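Local coordinates for protein lipocalin allergen (Canis lupus familiaris, PDB 4ODD) that probably binds small molecules and is a secreted lipocalin allergen of dog dander, at residues L8-G13 against I90-N95; R88-D91 against L97-Y100. All blocks are in the same frame, centred on the assembly; numbering follows the deposited sequence.

Starting at the N terminus, helix 6-10 and the turn into strand 13-22 supply the first half of interaction 1, whose partner lies nearly eighty residues later, at the end of strand 84-92. That contact closes a long loop holding most of the barrel strands. Interaction 2 is local: strand 84-92 turns back at once and pairs with strand 96-104, closing a short hairpin. The two contacts share I90 and D91, and their loops abut at this point, since one ends where the other begins. M92 of interaction 1 also packs on L97 of interaction 2, so the N-terminal segment, the hairpin end and the barrel sheet are tied together.

Interaction 1 of 2, residues L8-G13 against I90-N95; sequences LTQVSG and IDMTPN
M92 reaches across from the end of strand 84-92 and lays its thioether against Q10 and V11, in the N-terminal segment that leads into strand 13-22. With CG anti to the backbone N (chi1 -176°), the side chain runs out extended as far as SD and then bends at chi3, 70°, which swings the terminal methyl toward the helix. Two neighbouring groups receive it. The M92 CE methyl meets the Q10 CB methylene at 3.3 Å, the two side chains crossing at about a right angle, and M92 SD lies 3.9 Å from the same Q10 CB. The sulfur itself, M92 SD, lies 3.8 Å from V11 CG1, with the side chains slanted against each other. CG1 of V11 stands beside its backbone N (chi1 -40°), on the side from which M92 arrives.

The residue types fit the roles. A long, flexible thioether can bridge between backbones whose nearest CA atoms, those of V11 and M92, are 7.8 Å apart; valine offers a compact apolar branch in a buried place; glutamine gives only the aliphatic base of its chain, while its amide leads away from M92 on the exposed side. The contact is therefore apolar and small. Just beyond M92, T93 OG1 accepts from N95 N at 2.9 Å, an ST turn that shapes the chain after the strand.

The helix leads into the GxW sequence motif of lipocalins, G13 to W15, and V11 O accepts a hydrogen bond from W15 NE1. As in other lipocalins, helix 6-10 lies across the closed end of the barrel. There M92 also packs on L97 of strand 96-104, while T93 touches D127 of helix 125-137.

Interaction 2 of 2, residues R88-D91 against L97-Y100; sequences RIID and LIGY
A classic beta bulge interrupts the antiparallel hairpin formed by strands 84-92 and 96-104 of the lipocalin barrel: I90 and D91 together face the single residue I98. Before the bulge the pairing is regular. R88 and Y100 form a hydrogen-bonded pair, in which Y100 N donates to R88 O at 2.9 Å and R88 N to Y100 O at 3.0 Å; I89 then faces G99 as a non-hydrogen-bonded pair. At the bulge I98 O accepts from I90 N at 2.6 Å and, weakly, from D91 N at 3.5 Å. The pairing resumes as I98 N donates almost straight (174°) to D91 O at 3.0 Å.

The nearly helical backbone of I90 turns its side chain toward the partner strand. CG1, placed beside the backbone N (chi1 -59°), comes 3.9 Å from Y100 CB, the two side chains lying alongside and pointing the same way, while I90 CB meets I98 CG2 at 3.9 Å. On the opposite face of the sheet, I89 CG2 touches L97 CD1 at 3.7 Å, the two branched chains crossing obliquely; G99, paired with I89, adds no side chain to this face.

I98 and I90 also pack on L134 of helix 125-137, and D91 OD2 forms a salt bridge with K130 of that helix. I98 O, gripped by I90 N and only weakly by D91 N, lets the extra residue be accommodated without ending the ladder, and the helix packed against the outside of the barrel here is met by both apolar and charged groups.

Interaction 1 of 2, residues L8-G13 against I90-N95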
loop_
_atom_site.group_PDB
_atom_site.type_symbol
_atom_site.label_atom_id
_atom_site.label_comp_id
_atom_site.label_asym_id
_atom_site.label_seq_id
_atom_site.Cartn_x
_atom_site.Cartn_y
_atom_site.Cartn_z
ATOM N N LEU A 8 6.347 -12.417 4.617
ATOM C CA LEU A 8 5.692 -11.836 5.789
ATOM C C LEU A 8 6.614 -11.622 6.988
ATOM O O LEU A 8 6.362 -10.745 7.827
ATOM C CB LEU A 8 4.481 -12.678 6.211
ATOM C CG LEU A 8 3.192 -12.532 5.393
ATOM C CD1 LEU A 8 2.149 -13.541 5.860
ATOM C CD2 LEU A 8 2.627 -11.104 5.449
ATOM N N THR A 9 7.680 -12.403 7.087
ATOM C CA THR A 9 8.549 -12.274 8.248
ATOM C C THR A 9 9.376 -11.006 8.148
ATOM O O THR A 9 9.430 -10.199 9.088
ATOM C CB THR A 9 9.518 -13.462 8.379
ATOM O OG1 THR A 9 8.814 -14.698 8.179
ATOM C CG2 THR A 9 10.167 -13.454 9.759
ATOM N N GLN A 10 9.993 -10.840 6.981
ATOM C CA GLN A 10 10.998 -9.816 6.753
ATOM C C GLN A 10 10.454 -8.410 6.527
ATOM O O GLN A 10 11.232 -7.476 6.365
ATOM C CB GLN A 10 11.861 -10.208 5.550
ATOM C CG GLN A 10 12.698 -11.453 5.767
ATOM C CD GLN A 10 13.631 -11.322 6.966
ATOM O OE1 GLN A 10 13.256 -11.652 8.096
ATOM N NE2 GLN A 10 14.851 -10.833 6.727
ATOM N N VAL A 11 9.137 -8.244 6.493
ATOM C CA VAL A 11 8.602 -6.965 6.026
ATOM C C VAL A 11 8.542 -5.907 7.109
ATOM O O VAL A 11 8.447 -4.716 6.813
ATOM C CB VAL A 11 7.204 -7.090 5.377
ATOM C CG1 VAL A 11 7.141 -8.320 4.530
ATOM C CG2 VAL A 11 6.127 -7.138 6.429
ATOM N N SER A 12 8.588 -6.335 8.361
ATOM C CA SER A 12 8.481 -5.386 9.448
ATOM C C SER A 12 9.546 -4.323 9.329
ATOM O O SER A 12 10.687 -4.613 8.966
ATOM C CB SER A 12 8.583 -6.094 10.783
ATOM O OG SER A 12 7.320 -6.647 11.111
ATOM N N GLY A 13 9.159 -3.084 9.609
ATOM C CA GLY A 13 10.089 -1.969 9.540
ATOM C C GLY A 13 9.615 -0.808 8.692
ATOM O O GLY A 13 8.451 -0.731 8.290
ATOM N N ILE A 90 2.603 -8.851 -2.803
ATOM C CA ILE A 90 2.865 -9.574 -4.038
ATOM C C ILE A 90 4.335 -9.998 -4.128
ATOM O O ILE A 90 4.654 -11.040 -4.695
ATOM C CB ILE A 90 2.527 -8.714 -5.276
ATOM C CG1 ILE A 90 1.056 -8.279 -5.256
ATOM C CG2 ILE A 90 2.848 -9.468 -6.543
ATOM C CD1 ILE A 90 0.100 -9.428 -5.098
ATOM N N ASP A 91 5.228 -9.191 -3.560
ATOM C CA ASP A 91 6.661 -9.393 -3.769
ATOM C C ASP A 91 7.502 -8.562 -2.802
ATOM O O ASP A 91 7.128 -7.451 -2.437
ATOM C CB ASP A 91 7.018 -9.016 -5.214
ATOM C CG ASP A 91 8.155 -9.852 -5.772
ATOM O OD1 ASP A 91 8.172 -11.079 -5.534
ATOM O OD2 ASP A 91 9.030 -9.279 -6.451
ATOM N N MET A 92 8.641 -9.099 -2.385
ATOM C CA MET A 92 9.560 -8.323 -1.556
ATOM C C MET A 92 11.033 -8.582 -1.855
ATOM O O MET A 92 11.481 -9.731 -1.883
ATOM C CB MET A 92 9.310 -8.553 -0.065
ATOM C CG MET A 92 10.192 -7.686 0.831
ATOM S SD MET A 92 10.378 -8.285 2.526
ATOM C CE MET A 92 11.378 -9.760 2.286
ATOM N N THR A 93 11.766 -7.495 -2.088
ATOM C CA THR A 93 13.227 -7.493 -2.088
ATOM C C THR A 93 13.614 -6.820 -0.770
ATOM O O THR A 93 12.732 -6.513 0.030
ATOM C CB THR A 93 13.793 -6.746 -3.326
ATOM O OG1 THR A 93 14.228 -5.430 -2.964
ATOM C CG2 THR A 93 12.737 -6.644 -4.430
ATOM N N PRO A 94 14.916 -6.605 -0.508
ATOM C CA PRO A 94 15.241 -5.940 0.766
ATOM C C PRO A 94 15.071 -4.427 0.647
ATOM O O PRO A 94 14.915 -3.713 1.646
ATOM C CB PRO A 94 16.722 -6.288 0.986
ATOM C CG PRO A 94 17.080 -7.280 -0.093
ATOM C CD PRO A 94 16.132 -7.030 -1.219
ATOM N N ASN A 95 15.100 -3.962 -0.598
ATOM C CA ASN A 95 14.876 -2.567 -0.936
ATOM C C ASN A 95 13.403 -2.258 -1.261
ATOM O O ASN A 95 12.963 -1.120 -1.135
ATOM C CB ASN A 95 15.775 -2.186 -2.121
ATOM C CG ASN A 95 15.621 -0.734 -2.534
ATOM O OD1 ASN A 95 16.205 0.163 -1.917
ATOM N ND2 ASN A 95 14.839 -0.493 -3.590
#

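Interaction 2 of 2, residues R88-D91 against L97-Y100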
loop_
_atom_site.group_PDB
_atom_site.type_symbol
_atom_site.label_atom_id
_atom_site.label_comp_id
_atom_site.label_asym_id
_atom_site.label_seq_id
_atom_site.Cartn_x
_atom_site.Cartn_y
_atom_site.Cartn_z
ATOM N N ARG A 88 -2.615 -8.070 0.073
ATOM C CA ARG A 88 -1.616 -9.091 -0.159
ATOM C C ARG A 88 -0.291 -8.457 -0.506
ATOM O O ARG A 88 -0.241 -7.478 -1.237
ATOM C CB ARG A 88 -2.050 -10.032 -1.288
ATOM C CG ARG A 88 -3.182 -11.003 -0.920
ATOM C CD ARG A 88 -3.331 -12.114 -1.970
ATOM N NE ARG A 88 -4.547 -12.917 -1.817
ATOM C CZ ARG A 88 -4.741 -13.838 -0.874
ATOM N NH1 ARG A 88 -3.813 -14.079 0.038
ATOM N NH2 ARG A 88 -5.882 -14.516 -0.831
ATOM N N ILE A 89 0.786 -9.005 0.036
ATOM C CA ILE A 89 2.109 -8.667 -0.436
ATOM C C ILE A 89 2.350 -9.502 -1.681
ATOM O O ILE A 89 2.295 -10.726 -1.630
ATOM C CB ILE A 89 3.160 -9.033 0.601
ATOM C CG1 ILE A 89 2.765 -8.469 1.963
ATOM C CG2 ILE A 89 4.532 -8.520 0.177
ATOM C CD1 ILE A 89 2.510 -7.000 1.926
ATOM N N ILE A 90 2.603 -8.851 -2.803
ATOM C CA ILE A 90 2.865 -9.574 -4.038
ATOM C C ILE A 90 4.335 -9.998 -4.128
ATOM O O ILE A 90 4.654 -11.040 -4.695
ATOM C CB ILE A 90 2.527 -8.714 -5.276
ATOM C CG1 ILE A 90 1.056 -8.279 -5.256
ATOM C CG2 ILE A 90 2.848 -9.468 -6.543
ATOM C CD1 ILE A 90 0.100 -9.428 -5.098
ATOM N N ASP A 91 5.228 -9.191 -3.560
ATOM C CA ASP A 91 6.661 -9.393 -3.769
ATOM C C ASP A 91 7.502 -8.562 -2.802
ATOM O O ASP A 91 7.128 -7.451 -2.437
ATOM C CB ASP A 91 7.018 -9.016 -5.214
ATOM C CG ASP A 91 8.155 -9.852 -5.772
ATOM O OD1 ASP A 91 8.172 -11.079 -5.534
ATOM O OD2 ASP A 91 9.030 -9.279 -6.451
ATOM N N LEU A 97 8.921 -3.423 -1.973
ATOM C CA LEU A 97 7.714 -4.067 -1.482
ATOM C C LEU A 97 6.544 -3.756 -2.416
ATOM O O LEU A 97 6.187 -2.596 -2.610
ATOM C CB LEU A 97 7.403 -3.562 -0.074
ATOM C CG LEU A 97 6.322 -4.310 0.689
ATOM C CD1 LEU A 97 6.810 -5.711 0.983
ATOM C CD2 LEU A 97 5.985 -3.578 1.975
ATOM N N ILE A 98 5.955 -4.786 -3.000
ATOM C CA ILE A 98 4.775 -4.587 -3.841
ATOM C C ILE A 98 3.503 -5.129 -3.169
ATOM O O ILE A 98 3.407 -6.327 -2.851
ATOM C CB ILE A 98 4.928 -5.247 -5.222
ATOM C CG1 ILE A 98 6.098 -4.627 -5.983
ATOM C CG2 ILE A 98 3.634 -5.100 -6.034
ATOM C CD1 ILE A 98 6.347 -5.268 -7.335
ATOM N N GLY A 99 2.536 -4.244 -2.948
ATOM C CA GLY A 99 1.302 -4.643 -2.309
ATOM C C GLY A 99 0.121 -4.519 -3.245
ATOM O O GLY A 99 0.140 -3.713 -4.193
ATOM N N TYR A 100 -0.908 -5.324 -2.990
ATOM C CA TYR A 100 -2.158 -5.214 -3.727
ATOM C C TYR A 100 -3.333 -5.275 -2.779
ATOM O O TYR A 100 -3.538 -6.282 -2.090
ATOM C CB TYR A 100 -2.282 -6.324 -4.757
ATOM C CG TYR A 100 -3.529 -6.212 -5.595
ATOM C CD1 TYR A 100 -3.789 -5.067 -6.339
ATOM C CD2 TYR A 100 -4.443 -7.256 -5.659
ATOM C CE1 TYR A 100 -4.950 -4.976 -7.123
ATOM C CE2 TYR A 100 -5.591 -7.167 -6.437
ATOM C CZ TYR A 100 -5.839 -6.036 -7.156
ATOM O OH TYR A 100 -6.973 -5.963 -7.914
#